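Side-chain contacts in TIGR00725 family protein (Thermotoga maritima, PDB 1RCU), which is of unknown function but belongs to the SLOG cluster 4 family, whose Rossmann-like fold suggests, without proof, that it binds a nucleotide-like ligand: residues I129-A132 / I133-G137; G165-D169 / N170-V174; G152-T155 / D156-Q160. One frame throughout, in Å; residues are numbered along the deposited sequence.

Contact 1: I129-A132 / I133-G137; sequences IGTA and IEILG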
loop_
_atom_site.group_PDB
_atom_site.type_symbol
_atom_site.label_atom_id
_atom_site.label_comp_id
_atom_site.label_asym_id
_atom_site.label_seq_id
_atom_site.Cartn_x
_atom_site.Cartn_y
_atom_site.Cartn_z
ATOM N N ILE A 129 -8.411 18.753 -4.558
ATOM C CA ILE A 129 -7.175 18.048 -4.869
ATOM C C ILE A 129 -7.302 16.531 -5.049
ATOM O O ILE A 129 -6.702 15.950 -5.956
ATOM C CB ILE A 129 -6.069 18.392 -3.844
ATOM C CG1 ILE A 129 -4.715 18.067 -4.458
ATOM C CG2 ILE A 129 -6.270 17.645 -2.549
ATOM C CD1 ILE A 129 -4.369 18.964 -5.650
ATOM N N GLY A 130 -8.101 15.894 -4.208
ATOM C CA GLY A 130 -8.270 14.459 -4.328
ATOM C C GLY A 130 -8.758 14.033 -5.699
ATOM O O GLY A 130 -8.239 13.097 -6.321
ATOM N N THR A 131 -9.773 14.731 -6.176
ATOM C CA THR A 131 -10.369 14.430 -7.464
ATOM C C THR A 131 -9.367 14.696 -8.594
ATOM O O THR A 131 -9.368 14.019 -9.636
ATOM C CB THR A 131 -11.658 15.270 -7.644
ATOM O OG1 THR A 131 -12.583 14.944 -6.595
ATOM C CG2 THR A 131 -12.311 14.989 -8.993
ATOM N N ALA A 132 -8.500 15.676 -8.371
ATOM C CA ALA A 132 -7.489 16.027 -9.352
ATOM C C ALA A 132 -6.473 14.891 -9.477
ATOM O O ALA A 132 -6.079 14.511 -10.580
ATOM C CB ALA A 132 -6.802 17.316 -8.934
ATOM N N ILE A 133 -6.064 14.356 -8.333
ATOM C CA ILE A 133 -5.103 13.267 -8.287
ATOM C C ILE A 133 -5.702 12.033 -8.953
ATOM O O ILE A 133 -4.997 11.283 -9.642
ATOM C CB ILE A 133 -4.722 12.932 -6.822
ATOM C CG1 ILE A 133 -3.932 14.092 -6.221
ATOM C CG2 ILE A 133 -3.919 11.634 -6.766
ATOM C CD1 ILE A 133 -3.642 13.940 -4.747
ATOM N N GLU A 134 -7.000 11.828 -8.744
ATOM C CA GLU A 134 -7.693 10.695 -9.344
ATOM C C GLU A 134 -7.827 10.825 -10.862
ATOM O O GLU A 134 -7.700 9.834 -11.575
ATOM C CB GLU A 134 -9.073 10.513 -8.687
ATOM C CG GLU A 134 -8.925 10.130 -7.227
ATOM C CD GLU A 134 -10.215 10.169 -6.452
ATOM O OE1 GLU A 134 -11.089 10.997 -6.774
ATOM O OE2 GLU A 134 -10.347 9.375 -5.504
ATOM N N ILE A 135 -8.091 12.039 -11.341
ATOM C CA ILE A 135 -8.229 12.299 -12.766
ATOM C C ILE A 135 -6.867 12.026 -13.431
ATOM O O ILE A 135 -6.787 11.327 -14.440
ATOM C CB ILE A 135 -8.687 13.778 -13.024
ATOM C CG1 ILE A 135 -10.145 13.967 -12.572
ATOM C CG2 ILE A 135 -8.526 14.130 -14.491
ATOM C CD1 ILE A 135 -10.594 15.438 -12.525
ATOM N N LEU A 136 -5.800 12.570 -12.852
ATOM C CA LEU A 136 -4.452 12.379 -13.391
ATOM C C LEU A 136 -4.026 10.921 -13.282
ATOM O O LEU A 136 -3.397 10.371 -14.212
ATOM C CB LEU A 136 -3.441 13.282 -12.664
ATOM C CG LEU A 136 -3.132 14.650 -13.314
ATOM C CD1 LEU A 136 -4.395 15.410 -13.636
ATOM C CD2 LEU A 136 -2.243 15.468 -12.381
ATOM N N GLY A 137 -4.385 10.302 -12.156
ATOM C CA GLY A 137 -4.055 8.911 -11.911
ATOM C C GLY A 137 -4.749 8.021 -12.917
ATOM O O GLY A 137 -4.133 7.110 -13.470
#
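I129 and I133, one helical turn apart, touch where the CG1 methylene of I129 meets the CD1 methyl of I133 at 4.3 Å. Beneath them I133 N donates to I129 O at 2.9 Å. The same i to i+4 spacing brings T131 to I135, where CG2 of T131 and CD1 of I135 come within 4.0 Å as the two side chains cross obliquely. In T131 it is the methyl that stands anti to the backbone N, with OG1 beside that N (chi1 -60°), which turns CG2 down the helix toward I135 CD1. I135 also lays its CG1 against the T131 carbonyl, 3.0 Å from T131 O, the oxygen that accepts the I135 N-H. E134 folds back over G130 in a similar way: its CG is 3.2 Å from G130 O, while the carboxylate stays beside G130 and T131, and OE2 hydrogen-bonds to S112 OG, which supplies a partner for this buried acid. Further backbone bonds run from E134 N to G130 O and from L136 N to A132 O, and together the four bonds hold these side chains on regular alpha-helical spacing. L136 and I129 pack on L136 of the second subunit, and the I129 N-H is taken by OD1 of D169 of that subunit, so one side of the turn belongs to the subunit interface. Within its own chain, helix 129-140 is the crossover of the beta-alpha-beta unit between parallel strands 121-125 and 145-148; T131 and E134 rest on V29 of strand 25-30, T131 and I135 reach S124 of strand 121-125, and I133 and E134 pack against helix 108-116.

Contact 2: G165-D169 / N170-V174; sequences GKYLD and NRRIV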
loop_
_atom_site.group_PDB
_atom_site.type_symbol
_atom_site.label_atom_id
_atom_site.label_comp_id
_atom_site.label_asym_id
_atom_site.label_seq_id
_atom_site.Cartn_x
_atom_site.Cartn_y
_atom_site.Cartn_z
ATOM N N GLY A 165 -6.217 19.340 -26.780
ATOM C CA GLY A 165 -7.597 19.241 -26.333
ATOM C C GLY A 165 -8.028 17.859 -25.842
ATOM O O GLY A 165 -9.224 17.606 -25.680
ATOM N N LYS A 166 -7.086 16.964 -25.567
ATOM C CA LYS A 166 -7.473 15.623 -25.141
ATOM C C LYS A 166 -6.560 14.942 -24.132
ATOM O O LYS A 166 -6.985 14.024 -23.435
ATOM C CB LYS A 166 -7.569 14.693 -26.366
ATOM C CG LYS A 166 -8.557 15.111 -27.446
ATOM C CD LYS A 166 -8.515 14.170 -28.655
ATOM C CE LYS A 166 -7.183 14.228 -29.379
ATOM N NZ LYS A 166 -6.919 15.565 -30.018
ATOM N N TYR A 167 -5.311 15.384 -24.049
ATOM C CA TYR A 167 -4.358 14.704 -23.178
ATOM C C TYR A 167 -3.759 15.427 -21.978
ATOM O O TYR A 167 -3.704 16.657 -21.946
ATOM C CB TYR A 167 -3.232 14.122 -24.048
ATOM C CG TYR A 167 -3.742 13.321 -25.222
ATOM C CD1 TYR A 167 -4.259 12.040 -25.049
ATOM C CD2 TYR A 167 -3.758 13.871 -26.503
ATOM C CE1 TYR A 167 -4.792 11.323 -26.128
ATOM C CE2 TYR A 167 -4.273 13.169 -27.586
ATOM C CZ TYR A 167 -4.792 11.904 -27.398
ATOM O OH TYR A 167 -5.346 11.247 -28.478
ATOM N N LEU A 168 -3.314 14.631 -20.998
ATOM C CA LEU A 168 -2.714 15.153 -19.776
ATOM C C LEU A 168 -1.189 15.077 -19.690
ATOM O O LEU A 168 -0.617 15.499 -18.681
ATOM C CB LEU A 168 -3.322 14.481 -18.544
ATOM C CG LEU A 168 -4.390 15.233 -17.725
ATOM C CD1 LEU A 168 -4.638 16.596 -18.308
ATOM C CD2 LEU A 168 -5.676 14.428 -17.658
ATOM N N ASP A 169 -0.543 14.517 -20.718
ATOM C CA ASP A 169 0.932 14.447 -20.813
ATOM C C ASP A 169 1.360 13.988 -22.208
ATOM O O ASP A 169 0.578 13.370 -22.936
ATOM C CB ASP A 169 1.564 13.578 -19.701
ATOM C CG ASP A 169 1.727 12.105 -20.073
ATOM O OD1 ASP A 169 2.417 11.392 -19.304
ATOM O OD2 ASP A 169 1.168 11.639 -21.083
ATOM N N ASN A 170 2.596 14.290 -22.584
ATOM C CA ASN A 170 3.070 13.970 -23.931
ATOM C C ASN A 170 3.183 12.522 -24.399
ATOM O O ASN A 170 3.701 12.265 -25.481
ATOM C CB ASN A 170 4.389 14.705 -24.177
ATOM C CG ASN A 170 4.218 16.208 -24.138
ATOM O OD1 ASN A 170 4.951 16.912 -23.448
ATOM N ND2 ASN A 170 3.235 16.707 -24.868
ATOM N N ARG A 171 2.686 11.584 -23.607
ATOM C CA ARG A 171 2.728 10.189 -23.997
ATOM C C ARG A 171 1.333 9.832 -24.483
ATOM O O ARG A 171 1.082 8.719 -24.947
ATOM C CB ARG A 171 3.134 9.317 -22.804
ATOM C CG ARG A 171 4.497 9.665 -22.225
ATOM C CD ARG A 171 5.168 8.446 -21.596
ATOM N NE ARG A 171 6.246 8.817 -20.671
ATOM C CZ ARG A 171 6.042 9.314 -19.451
ATOM N NH1 ARG A 171 4.803 9.501 -18.998
ATOM N NH2 ARG A 171 7.076 9.631 -18.685
ATOM N N ARG A 172 0.437 10.810 -24.365
ATOM C CA ARG A 172 -0.957 10.681 -24.762
ATOM C C ARG A 172 -1.545 9.318 -24.436
ATOM O O ARG A 172 -2.148 8.674 -25.284
ATOM C CB ARG A 172 -1.102 10.947 -26.257
ATOM C CG ARG A 172 -0.737 12.347 -26.683
ATOM C CD ARG A 172 0.518 12.349 -27.527
ATOM N NE ARG A 172 0.995 13.708 -27.778
ATOM C CZ ARG A 172 0.330 14.610 -28.496
ATOM N NH1 ARG A 172 -0.842 14.294 -29.040
ATOM N NH2 ARG A 172 0.829 15.830 -28.657
ATOM N N ILE A 173 -1.371 8.888 -23.197
ATOM C CA ILE A 173 -1.841 7.587 -22.756
ATOM C C ILE A 173 -3.289 7.264 -23.127
ATOM O O ILE A 173 -3.542 6.224 -23.722
ATOM C CB ILE A 173 -1.623 7.460 -21.246
ATOM C CG1 ILE A 173 -0.158 7.791 -20.944
ATOM C CG2 ILE A 173 -1.955 6.056 -20.780
ATOM C CD1 ILE A 173 0.188 7.893 -19.457
ATOM N N VAL A 174 -4.233 8.134 -22.778
ATOM C CA VAL A 174 -5.638 7.894 -23.107
ATOM C C VAL A 174 -6.373 9.231 -23.189
ATOM O O VAL A 174 -5.955 10.213 -22.581
ATOM C CB VAL A 174 -6.319 6.958 -22.070
ATOM C CG1 VAL A 174 -6.253 7.569 -20.680
ATOM C CG2 VAL A 174 -7.762 6.690 -22.468
#
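N170 follows D169 as the second residue of a type I beta turn that runs from D169 to R172, and its backbone N hydrogen-bonds to OE1 of E128 of the second subunit. R171 comes next and grips the D169 carboxylate twice. Its backbone N donates to OD2, 2.9 Å from R171 N, approaching from well above the carboxylate plane; this bond from residue i+2 to the side chain of residue i makes an Asx turn, laid over the type I turn. The extended side chain of R171 brings NH1 to within 3.1 Å of D169 OD1 in a salt bridge; the carboxylate and guanidinium planes stand 66° apart. R172 closes the turn with its N-H to the D169 carbonyl, R172 N to D169 O being 2.9 Å. Its side chain then bends at chi2 (112°) and passes over the Y167 ring: CG sits 3.6 Å from the ring centroid in a CH-pi contact, on the face opposite K166 CB, while the guanidinium carries on to a salt bridge with D164. I173 adds an apolar flank to the acid, with CG1 4.1 Å from D169 OD2. At V174 the carbonyl oxygen comes to the edge of the tyrosine ring, 3.5 Å from CD1 of Y167. D169 is thus a buried acid with several partners, since Y139 OH also bonds OD2. So many donors, one of them an arginine, would probably stabilise its negative charge and tie the shape of this surface turn to the subunit interface.

Contact 3: G152-T155 / D156-Q160; sequences GGWT and DRISQ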
loop_
_atom_site.group_PDB
_atom_site.type_symbol
_atom_site.label_atom_id
_atom_site.label_comp_id
_atom_site.label_asym_id
_atom_site.label_seq_id
_atom_site.Cartn_x
_atom_site.Cartn_y
_atom_site.Cartn_z
ATOM N N GLY A 152 -17.777 22.680 -12.075
ATOM C CA GLY A 152 -16.715 23.337 -11.334
ATOM C C GLY A 152 -15.575 22.499 -10.768
ATOM O O GLY A 152 -15.381 21.333 -11.144
ATOM N N GLY A 153 -14.813 23.119 -9.859
ATOM C CA GLY A 153 -13.685 22.467 -9.215
ATOM C C GLY A 153 -12.595 22.088 -10.199
ATOM O O GLY A 153 -12.351 22.808 -11.160
ATOM N N TRP A 154 -11.942 20.954 -9.976
ATOM C CA TRP A 154 -10.894 20.519 -10.880
ATOM C C TRP A 154 -11.413 19.913 -12.181
ATOM O O TRP A 154 -10.669 19.811 -13.166
ATOM C CB TRP A 154 -9.984 19.525 -10.167
ATOM C CG TRP A 154 -8.806 20.162 -9.532
ATOM C CD1 TRP A 154 -8.633 20.434 -8.212
ATOM C CD2 TRP A 154 -7.627 20.594 -10.193
ATOM N NE1 TRP A 154 -7.407 21.007 -7.999
ATOM C CE2 TRP A 154 -6.763 21.116 -9.206
ATOM C CE3 TRP A 154 -7.206 20.590 -11.532
ATOM C CZ2 TRP A 154 -5.493 21.635 -9.517
ATOM C CZ3 TRP A 154 -5.952 21.107 -11.842
ATOM C CH2 TRP A 154 -5.110 21.620 -10.837
ATOM N N THR A 155 -12.687 19.519 -12.201
ATOM C CA THR A 155 -13.243 18.919 -13.410
ATOM C C THR A 155 -13.211 19.947 -14.526
ATOM O O THR A 155 -12.935 19.623 -15.677
ATOM C CB THR A 155 -14.678 18.408 -13.180
ATOM O OG1 THR A 155 -14.666 17.417 -12.140
ATOM C CG2 THR A 155 -15.237 17.772 -14.440
ATOM N N ASP A 156 -13.466 21.201 -14.176
ATOM C CA ASP A 156 -13.441 22.271 -15.165
ATOM C C ASP A 156 -12.037 22.844 -15.286
ATOM O O ASP A 156 -11.561 23.126 -16.385
ATOM C CB ASP A 156 -14.436 23.377 -14.787
ATOM C CG ASP A 156 -15.877 23.031 -15.156
ATOM O OD1 ASP A 156 -16.804 23.554 -14.504
ATOM O OD2 ASP A 156 -16.095 22.249 -16.112
ATOM N N ARG A 157 -11.367 23.001 -14.154
ATOM C CA ARG A 157 -10.020 23.557 -14.148
ATOM C C ARG A 157 -9.021 22.745 -15.001
ATOM O O ARG A 157 -8.201 23.331 -15.708
ATOM C CB ARG A 157 -9.514 23.668 -12.698
ATOM C CG ARG A 157 -8.213 24.449 -12.561
ATOM C CD ARG A 157 -7.764 24.632 -11.118
ATOM N NE ARG A 157 -8.757 25.330 -10.311
ATOM C CZ ARG A 157 -9.525 24.742 -9.401
ATOM N NH1 ARG A 157 -9.409 23.445 -9.175
ATOM N NH2 ARG A 157 -10.421 25.447 -8.727
ATOM N N ILE A 158 -9.082 21.414 -14.924
ATOM C CA ILE A 158 -8.165 20.557 -15.667
ATOM C C ILE A 158 -8.335 20.637 -17.184
ATOM O O ILE A 158 -7.453 20.224 -17.938
ATOM C CB ILE A 158 -8.280 19.057 -15.212
ATOM C CG1 ILE A 158 -7.046 18.276 -15.670
ATOM C CG2 ILE A 158 -9.499 18.389 -15.822
ATOM C CD1 ILE A 158 -5.778 18.746 -15.020
ATOM N N SER A 159 -9.459 21.172 -17.645
ATOM C CA SER A 159 -9.699 21.275 -19.087
ATOM C C SER A 159 -8.916 22.424 -19.723
ATOM O O SER A 159 -8.787 22.512 -20.945
ATOM C CB SER A 159 -11.194 21.492 -19.363
ATOM O OG SER A 159 -11.644 22.759 -18.877
ATOM N N GLN A 160 -8.375 23.294 -18.885
ATOM C CA GLN A 160 -7.637 24.429 -19.386
ATOM C C GLN A 160 -6.160 24.116 -19.643
ATOM O O GLN A 160 -5.408 24.988 -20.067
ATOM C CB GLN A 160 -7.800 25.599 -18.411
ATOM C CG GLN A 160 -9.269 25.999 -18.171
ATOM C CD GLN A 160 -10.074 26.137 -19.475
ATOM O OE1 GLN A 160 -9.722 26.926 -20.355
ATOM N NE2 GLN A 160 -11.153 25.362 -19.597
#
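The indole of W154 carries the guanidinium end of R157 over one face, NH1 standing 3.2 Å above the ring plane. Directly over the five-membered ring, CZ of R157 lies 4.4 Å from the centroid in a cation-pi contact, while CD sits 3.8 Å from the centroid of the six-membered ring, a CH-pi contact. The guanidinium is upright, its plane 79° from that of the indole, so it meets the ring by its edge, with W154 CG in its plane; one of its own faces looks toward G153 O. R157 leaves the backbone with CG anti to N (chi1 -170°) and stays extended at chi2, which lays its methylenes across the indole; the bend at chi3 (-59°) then carries the guanidinium over the five-membered ring. On W154, CZ3 touches I158 CD1 at 4.0 Å, the two side chains crossing at about a right angle. The short helix 153-157 lies in the crossover between strands 145-148 and 176-179 of the parallel Rossmann-like sheet, and the indole packs on A132 of helix 129-140; its NE1 hydrogen-bonds to L168 O of the second subunit. A leucine in place of W154 would probably deprive the R157 guanidinium of its aromatic platform and leave that carbonyl without its donor. D156 turns back to G152, whose N lies 2.8 Å from D156 OD1 and meets the carboxylate from above its plane; OD2 is held by R149 and the G150 N-H. Backbone bonds run from R157 N to G153 O and from I158 N to W154 O. Beyond, in a 3-10 segment, the D156 carbonyl accepts both the backbone N-H and the hydroxyl of S159, the OG of which takes an N-H from Q160 NE2.

Contact 1 is the buried member, contact 3 is partly buried and contact 2 lies at the surface, its centre about 19 Å from the centre of the chain. Contacts 1 and 3 occupy helices of successive beta-alpha-beta units and meet directly, A132 CB lying 3.5 Å from W154 CG. L168 of contact 2 reaches both, packing on L136 and I158. Chemistry follows place: aliphatic side chains and regular helical bonds dominate in contact 1, an arginine over an indole in contact 3, and a carboxylate-centred turn in contact 2. All three take part in the interface with the second subunit, whatever their depth in their own chain.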